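Local structure of exonuclease VapC9 (Pyrobaculum aerophilum, 1V8P) at residues E29-A34 / A121-S126; Y38-H43 / T150-L155; H58-E63 / K88-F93. The protein probably acts as a magnesium-dependent PIN-domain ribonuclease, the toxin of a type II toxin-antitoxin pair, and also has slow exonuclease activity on single-stranded DNA. The protein carries 1 engineered substitution. All blocks are in the same frame, centred on the assembly; numbering follows the deposited sequence.

Contact 1 (E29-A34 / A121-S126); sequences EYLVDA and AYVAES
L31, on strand 30-32, meets the helical segment 121-126 through a single methyl, CD2, and the contact is entirely apolar, with no hydrogen bond across it. Along the helix, the first residue touched is V123. Its CB lies 3.7 Å from L31 CD2, and its CG1 branch comes almost as near, at 3.8 Å from the same methyl. CG1 stands anti to the backbone N of V123 (chi1 175°), which swings this branch, and not CG2, toward L31 CD2. The L31 and V123 side chains cross at about a right angle, so the leucine presents its end to the valine instead of running alongside it.

The geometry fits the alpha/beta core of a PIN domain: helix 115-127 packs over one face of the parallel sheet and leads into strand 130-132, which lies next to strand 30-32.

One residue on, A124 has its backbone N 3.7 Å from L31 CD2, and its CB is 4.1 Å from that methyl. The close approach of strand and helix, 6.1 Å between the CA atoms of L31 and A124, is consistent with the small alanine side chain; A124 also touches L131 of the neighbouring strand. Beyond the touching pair, E125 forms a salt bridge with R111, which links this helix to helix 101-111.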
loop_
_atom_site.group_PDB
_atom_site.type_symbol
_atom_site.label_atom_id
_atom_site.label_comp_id
_atom_site.label_asym_id
_atom_site.label_seq_id
_atom_site.Cartn_x
_atom_site.Cartn_y
_atom_site.Cartn_z
ATOM N N GLU C 29 -11.171 -10.976 -26.074
ATOM C CA GLU C 29 -9.893 -10.651 -26.715
ATOM C C GLU C 29 -9.033 -9.806 -25.763
ATOM O O GLU C 29 -7.802 -9.821 -25.832
ATOM C CB GLU C 29 -10.133 -9.865 -28.014
ATOM C CG GLU C 29 -10.724 -10.652 -29.181
ATOM C CD GLU C 29 -11.269 -9.750 -30.298
ATOM O OE1 GLU C 29 -10.562 -8.808 -30.726
ATOM O OE2 GLU C 29 -12.413 -9.982 -30.758
ATOM N N TYR C 30 -9.680 -9.081 -24.862
ATOM C CA TYR C 30 -8.939 -8.236 -23.935
ATOM C C TYR C 30 -9.163 -8.477 -22.435
ATOM O O TYR C 30 -10.280 -8.768 -21.995
ATOM C CB TYR C 30 -9.242 -6.768 -24.219
ATOM C CG TYR C 30 -9.099 -6.368 -25.658
ATOM C CD1 TYR C 30 -10.185 -6.428 -26.537
ATOM C CD2 TYR C 30 -7.874 -5.925 -26.149
ATOM C CE1 TYR C 30 -10.051 -6.048 -27.872
ATOM C CE2 TYR C 30 -7.724 -5.543 -27.479
ATOM C CZ TYR C 30 -8.814 -5.601 -28.335
ATOM O OH TYR C 30 -8.656 -5.179 -29.639
ATOM N N LEU C 31 -8.079 -8.359 -21.669
ATOM C CA LEU C 31 -8.106 -8.468 -20.215
ATOM C C LEU C 31 -7.881 -7.026 -19.752
ATOM O O LEU C 31 -6.840 -6.434 -20.058
ATOM C CB LEU C 31 -6.966 -9.348 -19.687
ATOM C CG LEU C 31 -6.851 -9.378 -18.156
ATOM C CD1 LEU C 31 -8.143 -9.921 -17.561
ATOM C CD2 LEU C 31 -5.679 -10.240 -17.719
ATOM N N VAL C 32 -8.854 -6.466 -19.037
ATOM C CA VAL C 32 -8.775 -5.087 -18.556
ATOM C C VAL C 32 -8.426 -5.019 -17.077
ATOM O O VAL C 32 -9.002 -5.751 -16.279
ATOM C CB VAL C 32 -10.121 -4.361 -18.778
ATOM C CG1 VAL C 32 -10.059 -2.966 -18.230
ATOM C CG2 VAL C 32 -10.459 -4.333 -20.249
ATOM N N ASP C 33 -7.492 -4.148 -16.701
ATOM C CA ASP C 33 -7.128 -4.043 -15.286
ATOM C C ASP C 33 -7.748 -2.799 -14.619
ATOM O O ASP C 33 -8.369 -1.965 -15.286
ATOM C CB ASP C 33 -5.592 -4.098 -15.104
ATOM C CG ASP C 33 -4.914 -2.747 -15.256
ATOM O OD1 ASP C 33 -5.537 -1.782 -15.752
ATOM O OD2 ASP C 33 -3.728 -2.668 -14.879
ATOM N N ALA C 34 -7.595 -2.699 -13.300
ATOM C CA ALA C 34 -8.175 -1.606 -12.539
ATOM C C ALA C 34 -7.881 -0.217 -13.086
ATOM O O ALA C 34 -8.796 0.608 -13.191
ATOM C CB ALA C 34 -7.743 -1.699 -11.075
ATOM N N ALA C 121 -0.505 -9.818 -15.951
ATOM C CA ALA C 121 0.467 -10.205 -16.958
ATOM C C ALA C 121 0.340 -11.700 -17.259
ATOM O O ALA C 121 0.290 -12.111 -18.421
ATOM C CB ALA C 121 1.891 -9.877 -16.466
ATOM N N TYR C 122 0.274 -12.506 -16.203
ATOM C CA TYR C 122 0.161 -13.946 -16.365
ATOM C C TYR C 122 -1.100 -14.403 -17.101
ATOM O O TYR C 122 -1.024 -15.236 -17.996
ATOM C CB TYR C 122 0.223 -14.638 -15.007
ATOM C CG TYR C 122 0.094 -16.137 -15.108
ATOM C CD1 TYR C 122 1.206 -16.945 -15.397
ATOM C CD2 TYR C 122 -1.152 -16.746 -14.998
ATOM C CE1 TYR C 122 1.062 -18.327 -15.579
ATOM C CE2 TYR C 122 -1.306 -18.116 -15.181
ATOM C CZ TYR C 122 -0.206 -18.900 -15.470
ATOM O OH TYR C 122 -0.407 -20.254 -15.654
ATOM N N VAL C 123 -2.252 -13.863 -16.731
ATOM C CA VAL C 123 -3.509 -14.258 -17.354
ATOM C C VAL C 123 -3.589 -13.840 -18.796
ATOM O O VAL C 123 -4.059 -14.603 -19.643
ATOM C CB VAL C 123 -4.722 -13.668 -16.616
ATOM C CG1 VAL C 123 -6.022 -13.996 -17.369
ATOM C CG2 VAL C 123 -4.762 -14.216 -15.222
ATOM N N ALA C 124 -3.138 -12.628 -19.084
ATOM C CA ALA C 124 -3.181 -12.139 -20.456
ATOM C C ALA C 124 -2.293 -13.011 -21.354
ATOM O O ALA C 124 -2.752 -13.544 -22.370
ATOM C CB ALA C 124 -2.730 -10.692 -20.507
ATOM N N GLU C 125 -1.032 -13.168 -20.963
ATOM C CA GLU C 125 -0.089 -13.968 -21.731
ATOM C C GLU C 125 -0.422 -15.463 -21.781
ATOM O O GLU C 125 -0.198 -16.110 -22.809
ATOM C CB GLU C 125 1.339 -13.748 -21.207
ATOM C CG GLU C 125 2.003 -12.487 -21.775
ATOM C CD GLU C 125 3.378 -12.181 -21.169
ATOM O OE1 GLU C 125 4.145 -13.132 -20.879
ATOM O OE2 GLU C 125 3.699 -10.981 -20.996
ATOM N N SER C 126 -0.972 -16.002 -20.694
ATOM C CA SER C 126 -1.326 -17.419 -20.637
ATOM C C SER C 126 -2.508 -17.754 -21.502
ATOM O O SER C 126 -2.630 -18.877 -21.979
ATOM C CB SER C 126 -1.667 -17.840 -19.213
ATOM O OG SER C 126 -0.497 -18.076 -18.474
#

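Contact 2 (Y38-H43 / T150-L155); sequences YALAAH and TLLVRL
L152 has the most surface buried here, and it serves two partners with its two methyls. L152 CD1 lies over one face of the H43 ring, 4.2 Å above the ring plane and offset toward the rim on the CG side, an apolar contact with no hydrogen bond. CD2 faces L40, whose CD2 is 4.4 Å from L152 CD2. The side chain of L152 leaves its backbone toward segment 38-43, and its fork is what divides the contact between the histidine and the leucine.

L40 is second in buried area. Its CD2 reaches L151 as well, at 4.3 Å from L151 CD2, so one methyl touches two successive residues of helix 148-156. Its CG lies anti to the carbonyl carbon (chi1 -70°); from there CD1 continues anti to CA, and CD2 is the branch turned to L151 and L152, although the side chain does not set out from its backbone in that direction.

H43, the third, is placed by a type I beta turn from L40 to H43, whose H43 N donates to L40 O at 2.7 Å. The turn sets L40 and H43 so that both can meet L152. L40 O accepts from W47 NE1 too, which ties the turn to helix 44-48, while H43 ND1 has a weak hydrogen bond with K46 NZ.

The closest approach of CA atoms, H43 to L152, is 9.0 Å, so side chains alone bridge the gap. L40 also packs on V32 and on V148, and L151 on Y30, so the C-terminal helix 148-156 and helix 34-40 meet over the face of the sheet where Y30 and V32 of strand 30-32 lie.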
loop_
_atom_site.group_PDB
_atom_site.type_symbol
_atom_site.label_atom_id
_atom_site.label_comp_id
_atom_site.label_asym_id
_atom_site.label_seq_id
_atom_site.Cartn_x
_atom_site.Cartn_y
_atom_site.Cartn_z
ATOM N N TYR C 38 -10.862 1.899 -14.814
ATOM C CA TYR C 38 -11.150 3.229 -14.310
ATOM C C TYR C 38 -11.242 4.266 -15.429
ATOM O O TYR C 38 -12.126 5.105 -15.419
ATOM C CB TYR C 38 -10.086 3.660 -13.297
ATOM C CG TYR C 38 -10.671 4.171 -12.000
ATOM C CD1 TYR C 38 -11.302 3.300 -11.109
ATOM C CD2 TYR C 38 -10.610 5.525 -11.672
ATOM C CE1 TYR C 38 -11.859 3.768 -9.918
ATOM C CE2 TYR C 38 -11.159 6.003 -10.487
ATOM C CZ TYR C 38 -11.783 5.123 -9.614
ATOM O OH TYR C 38 -12.325 5.599 -8.436
ATOM N N ALA C 39 -10.332 4.225 -16.392
ATOM C CA ALA C 39 -10.388 5.194 -17.489
ATOM C C ALA C 39 -11.640 4.928 -18.332
ATOM O O ALA C 39 -12.403 5.840 -18.643
ATOM C CB ALA C 39 -9.130 5.092 -18.359
ATOM N N LEU C 40 -11.843 3.663 -18.682
ATOM C CA LEU C 40 -12.986 3.239 -19.472
ATOM C C LEU C 40 -14.327 3.664 -18.875
ATOM O O LEU C 40 -15.291 3.908 -19.610
ATOM C CB LEU C 40 -12.965 1.715 -19.623
ATOM C CG LEU C 40 -11.860 1.134 -20.503
ATOM C CD1 LEU C 40 -11.793 -0.382 -20.332
ATOM C CD2 LEU C 40 -12.117 1.523 -21.952
ATOM N N ALA C 41 -14.392 3.743 -17.548
ATOM C CA ALA C 41 -15.635 4.109 -16.872
ATOM C C ALA C 41 -16.272 5.383 -17.416
ATOM O O ALA C 41 -17.471 5.576 -17.284
ATOM C CB ALA C 41 -15.405 4.235 -15.360
ATOM N N ALA C 42 -15.471 6.242 -18.034
ATOM C CA ALA C 42 -15.969 7.500 -18.593
ATOM C C ALA C 42 -16.040 7.467 -20.120
ATOM O O ALA C 42 -16.035 8.514 -20.769
ATOM C CB ALA C 42 -15.074 8.655 -18.145
ATOM N N HIS C 43 -16.104 6.270 -20.690
ATOM C CA HIS C 43 -16.173 6.118 -22.138
ATOM C C HIS C 43 -17.109 4.972 -22.484
ATOM O O HIS C 43 -16.906 4.284 -23.480
ATOM C CB HIS C 43 -14.785 5.818 -22.715
ATOM C CG HIS C 43 -13.811 6.949 -22.590
ATOM N ND1 HIS C 43 -13.879 8.082 -23.373
ATOM C CD2 HIS C 43 -12.738 7.116 -21.779
ATOM C CE1 HIS C 43 -12.889 8.896 -23.050
ATOM N NE2 HIS C 43 -12.182 8.333 -22.085
ATOM N N THR C 150 -5.327 3.076 -27.080
ATOM C CA THR C 150 -5.036 2.112 -28.124
ATOM C C THR C 150 -6.208 1.151 -28.247
ATOM O O THR C 150 -6.575 0.735 -29.348
ATOM C CB THR C 150 -3.767 1.325 -27.780
ATOM O OG1 THR C 150 -2.653 2.224 -27.684
ATOM C CG2 THR C 150 -3.496 0.284 -28.835
ATOM N N LEU C 151 -6.798 0.794 -27.111
ATOM C CA LEU C 151 -7.934 -0.108 -27.132
ATOM C C LEU C 151 -9.099 0.552 -27.857
ATOM O O LEU C 151 -9.731 -0.062 -28.710
ATOM C CB LEU C 151 -8.365 -0.493 -25.710
ATOM C CG LEU C 151 -9.691 -1.263 -25.587
ATOM C CD1 LEU C 151 -9.626 -2.552 -26.404
ATOM C CD2 LEU C 151 -9.980 -1.570 -24.128
ATOM N N LEU C 152 -9.376 1.808 -27.521
ATOM C CA LEU C 152 -10.479 2.512 -28.152
ATOM C C LEU C 152 -10.343 2.608 -29.671
ATOM O O LEU C 152 -11.315 2.379 -30.395
ATOM C CB LEU C 152 -10.657 3.910 -27.532
ATOM C CG LEU C 152 -11.205 3.897 -26.103
ATOM C CD1 LEU C 152 -11.380 5.304 -25.609
ATOM C CD2 LEU C 152 -12.532 3.144 -26.065
ATOM N N VAL C 153 -9.157 2.935 -30.171
ATOM C CA VAL C 153 -9.024 3.023 -31.614
ATOM C C VAL C 153 -9.323 1.673 -32.252
ATOM O O VAL C 153 -10.121 1.600 -33.181
ATOM C CB VAL C 153 -7.622 3.504 -32.046
ATOM C CG1 VAL C 153 -7.418 4.941 -31.625
ATOM C CG2 VAL C 153 -6.559 2.636 -31.430
ATOM N N ARG C 154 -8.707 0.603 -31.749
ATOM C CA ARG C 154 -8.928 -0.728 -32.313
ATOM C C ARG C 154 -10.402 -1.102 -32.368
ATOM O O ARG C 154 -10.820 -1.842 -33.253
ATOM C CB ARG C 154 -8.191 -1.806 -31.507
ATOM C CG ARG C 154 -6.690 -1.710 -31.525
ATOM C CD ARG C 154 -6.055 -2.917 -30.851
ATOM N NE ARG C 154 -4.605 -2.778 -30.792
ATOM C CZ ARG C 154 -3.756 -3.750 -30.471
ATOM N NH1 ARG C 154 -4.209 -4.958 -30.174
ATOM N NH2 ARG C 154 -2.445 -3.515 -30.452
ATOM N N LEU C 155 -11.190 -0.606 -31.418
ATOM C CA LEU C 155 -12.618 -0.927 -31.391
ATOM C C LEU C 155 -13.370 -0.073 -32.395
ATOM O O LEU C 155 -14.262 -0.561 -33.079
ATOM C CB LEU C 155 -13.201 -0.722 -29.982
ATOM C CG LEU C 155 -12.681 -1.678 -28.900
ATOM C CD1 LEU C 155 -13.149 -1.222 -27.521
ATOM C CD2 LEU C 155 -13.147 -3.091 -29.206
#

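Contact 3 (H58-E63 / K88-F93); sequences HLTIYE and KVLSSF
L90 makes every contact between these segments, inserting its two methyls against one turn of helix 58-73. L90 CD1 lies 4.1 Å from I61 CA, thus against the helix backbone, and 4.4 Å from I61 CG1. L90 CD2 meets the methyl of T60, 4.4 Å from T60 CG2. The side chain of L90 leaves its backbone toward the other helix, where the nearest CA, that of I61, is 7.1 Å from L90 CA.

The next shell surrounds these groups. T60 OG1 is hydrogen-bonded to Y120 OH and to L57 N, which is consistent with CG2 being the branch left to meet L90. L90 rests also on L37 and I56, between helix 34-40 and strand 54-56. Just past L90 in the chain, S91 OG and S92 OG both donate back to K88 O, S92 OG doing so at 3.3 Å with a C=O...donor angle of 141°. From the same first turns of helix 58-73, H58 and Y62 hydrogen-bond D98 of the second subunit.

The T60 side chain lies about 5 Å from that of D33, a predicted magnesium ligand. E63 OE2 also hydrogen-bonds Y120 OH, so T60, Y120 and E63 are joined. The threonine thus splits its chemistry: its methyl joins the helix pair, while its hydroxyl belongs to this polar network beside the probable metal site.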
loop_
_atom_site.group_PDB
_atom_site.type_symbol
_atom_site.label_atom_id
_atom_site.label_comp_id
_atom_site.label_asym_id
_atom_site.label_seq_id
_atom_site.Cartn_x
_atom_site.Cartn_y
_atom_site.Cartn_z
ATOM N N HIS C 58 -11.413 -11.326 -10.912
ATOM C CA HIS C 58 -12.197 -10.977 -9.731
ATOM C C HIS C 58 -11.461 -9.833 -9.019
ATOM O O HIS C 58 -12.081 -8.877 -8.534
ATOM C CB HIS C 58 -12.310 -12.168 -8.778
ATOM C CG HIS C 58 -13.252 -13.234 -9.237
ATOM N ND1 HIS C 58 -14.626 -13.082 -9.212
ATOM C CD2 HIS C 58 -13.019 -14.474 -9.729
ATOM C CE1 HIS C 58 -15.195 -14.183 -9.669
ATOM N NE2 HIS C 58 -14.243 -15.042 -9.989
ATOM N N LEU C 59 -10.134 -9.945 -8.962
ATOM C CA LEU C 59 -9.284 -8.943 -8.314
ATOM C C LEU C 59 -9.622 -7.524 -8.768
ATOM O O LEU C 59 -9.518 -6.580 -8.004
ATOM C CB LEU C 59 -7.817 -9.217 -8.645
ATOM C CG LEU C 59 -6.605 -8.717 -7.836
ATOM C CD1 LEU C 59 -5.540 -8.283 -8.811
ATOM C CD2 LEU C 59 -6.951 -7.572 -6.916
ATOM N N THR C 60 -10.020 -7.382 -10.025
ATOM C CA THR C 60 -10.335 -6.079 -10.578
ATOM C C THR C 60 -11.434 -5.360 -9.803
ATOM O O THR C 60 -11.371 -4.150 -9.604
ATOM C CB THR C 60 -10.751 -6.208 -12.052
ATOM O OG1 THR C 60 -9.711 -6.878 -12.773
ATOM C CG2 THR C 60 -10.991 -4.833 -12.674
ATOM N N ILE C 61 -12.442 -6.111 -9.375
ATOM C CA ILE C 61 -13.564 -5.562 -8.628
ATOM C C ILE C 61 -13.082 -4.846 -7.378
ATOM O O ILE C 61 -13.462 -3.708 -7.117
ATOM C CB ILE C 61 -14.551 -6.697 -8.249
ATOM C CG1 ILE C 61 -15.204 -7.246 -9.523
ATOM C CG2 ILE C 61 -15.583 -6.198 -7.245
ATOM C CD1 ILE C 61 -15.714 -8.676 -9.403
ATOM N N TYR C 62 -12.226 -5.508 -6.614
ATOM C CA TYR C 62 -11.696 -4.923 -5.383
ATOM C C TYR C 62 -10.751 -3.742 -5.631
ATOM O O TYR C 62 -10.796 -2.739 -4.920
ATOM C CB TYR C 62 -10.983 -6.002 -4.568
ATOM C CG TYR C 62 -11.869 -7.169 -4.269
ATOM C CD1 TYR C 62 -12.097 -8.156 -5.227
ATOM C CD2 TYR C 62 -12.559 -7.248 -3.064
ATOM C CE1 TYR C 62 -13.003 -9.194 -4.989
ATOM C CE2 TYR C 62 -13.468 -8.276 -2.817
ATOM C CZ TYR C 62 -13.687 -9.244 -3.779
ATOM O OH TYR C 62 -14.583 -10.253 -3.526
ATOM N N GLU C 63 -9.901 -3.851 -6.645
ATOM C CA GLU C 63 -8.986 -2.759 -6.951
ATOM C C GLU C 63 -9.710 -1.501 -7.382
ATOM O O GLU C 63 -9.300 -0.409 -7.012
ATOM C CB GLU C 63 -7.991 -3.178 -8.030
ATOM C CG GLU C 63 -6.938 -4.116 -7.509
ATOM C CD GLU C 63 -5.935 -4.485 -8.562
ATOM O OE1 GLU C 63 -4.762 -4.703 -8.201
ATOM O OE2 GLU C 63 -6.320 -4.561 -9.752
ATOM N N LYS C 88 -22.098 -0.649 -12.201
ATOM C CA LYS C 88 -22.730 -0.995 -13.475
ATOM C C LYS C 88 -21.654 -1.265 -14.515
ATOM O O LYS C 88 -21.727 -2.234 -15.268
ATOM C CB LYS C 88 -23.660 0.142 -13.958
ATOM C CG LYS C 88 -24.727 0.550 -12.953
ATOM C CD LYS C 88 -26.088 0.713 -13.607
ATOM C CE LYS C 88 -27.162 1.145 -12.611
ATOM N NZ LYS C 88 -26.957 2.564 -12.190
ATOM N N VAL C 89 -20.659 -0.392 -14.549
ATOM C CA VAL C 89 -19.542 -0.539 -15.467
ATOM C C VAL C 89 -18.902 -1.912 -15.266
ATOM O O VAL C 89 -18.646 -2.621 -16.227
ATOM C CB VAL C 89 -18.498 0.543 -15.221
ATOM C CG1 VAL C 89 -17.250 0.249 -16.026
ATOM C CG2 VAL C 89 -19.078 1.906 -15.582
ATOM N N LEU C 90 -18.664 -2.295 -14.020
ATOM C CA LEU C 90 -18.048 -3.589 -13.755
ATOM C C LEU C 90 -18.936 -4.757 -14.136
ATOM O O LEU C 90 -18.442 -5.812 -14.520
ATOM C CB LEU C 90 -17.660 -3.723 -12.277
ATOM C CG LEU C 90 -16.418 -2.957 -11.836
ATOM C CD1 LEU C 90 -16.267 -3.048 -10.323
ATOM C CD2 LEU C 90 -15.196 -3.537 -12.526
ATOM N N SER C 91 -20.244 -4.582 -14.029
ATOM C CA SER C 91 -21.153 -5.669 -14.354
ATOM C C SER C 91 -21.114 -6.018 -15.841
ATOM O O SER C 91 -21.477 -7.124 -16.232
ATOM C CB SER C 91 -22.580 -5.294 -13.952
ATOM O OG SER C 91 -23.108 -4.287 -14.793
ATOM N N SER C 92 -20.659 -5.077 -16.665
ATOM C CA SER C 92 -20.591 -5.280 -18.111
ATOM C C SER C 92 -19.497 -6.222 -18.600
ATOM O O SER C 92 -19.537 -6.672 -19.743
ATOM C CB SER C 92 -20.416 -3.936 -18.817
ATOM O OG SER C 92 -21.426 -3.024 -18.426
ATOM N N PHE C 93 -18.531 -6.527 -17.736
ATOM C CA PHE C 93 -17.405 -7.372 -18.104
ATOM C C PHE C 93 -17.506 -8.817 -17.720
ATOM O O PHE C 93 -18.120 -9.154 -16.719
ATOM C CB PHE C 93 -16.116 -6.829 -17.492
ATOM C CG PHE C 93 -15.710 -5.489 -18.018
ATOM C CD1 PHE C 93 -16.462 -4.360 -17.738
ATOM C CD2 PHE C 93 -14.561 -5.354 -18.789
ATOM C CE1 PHE C 93 -16.074 -3.109 -18.217
ATOM C CE2 PHE C 93 -14.170 -4.115 -19.269
ATOM C CZ PHE C 93 -14.926 -2.992 -18.982
#

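Contacts 1 and 3 are buried, with centres about 7 and 8 Å from the centre of the chain, while contact 2 is only partly buried at 11 Å. All three are apolar across their segments; only in contact 2 does an aromatic ring, that of H43, touch across them. Strand 30-32 connects them: L31 packs into contact 1, whereas V32 CG1 sits 3.8 Å from L40 CD1 of contact 2 and V32 CG2 sits 3.8 Å from F93 CE2 of contact 3. In sequence, contact 3 is nested within the loops closed by both others, and contacts 1 and 2 interleave. Of the three, only contact 3 adjoins the second subunit.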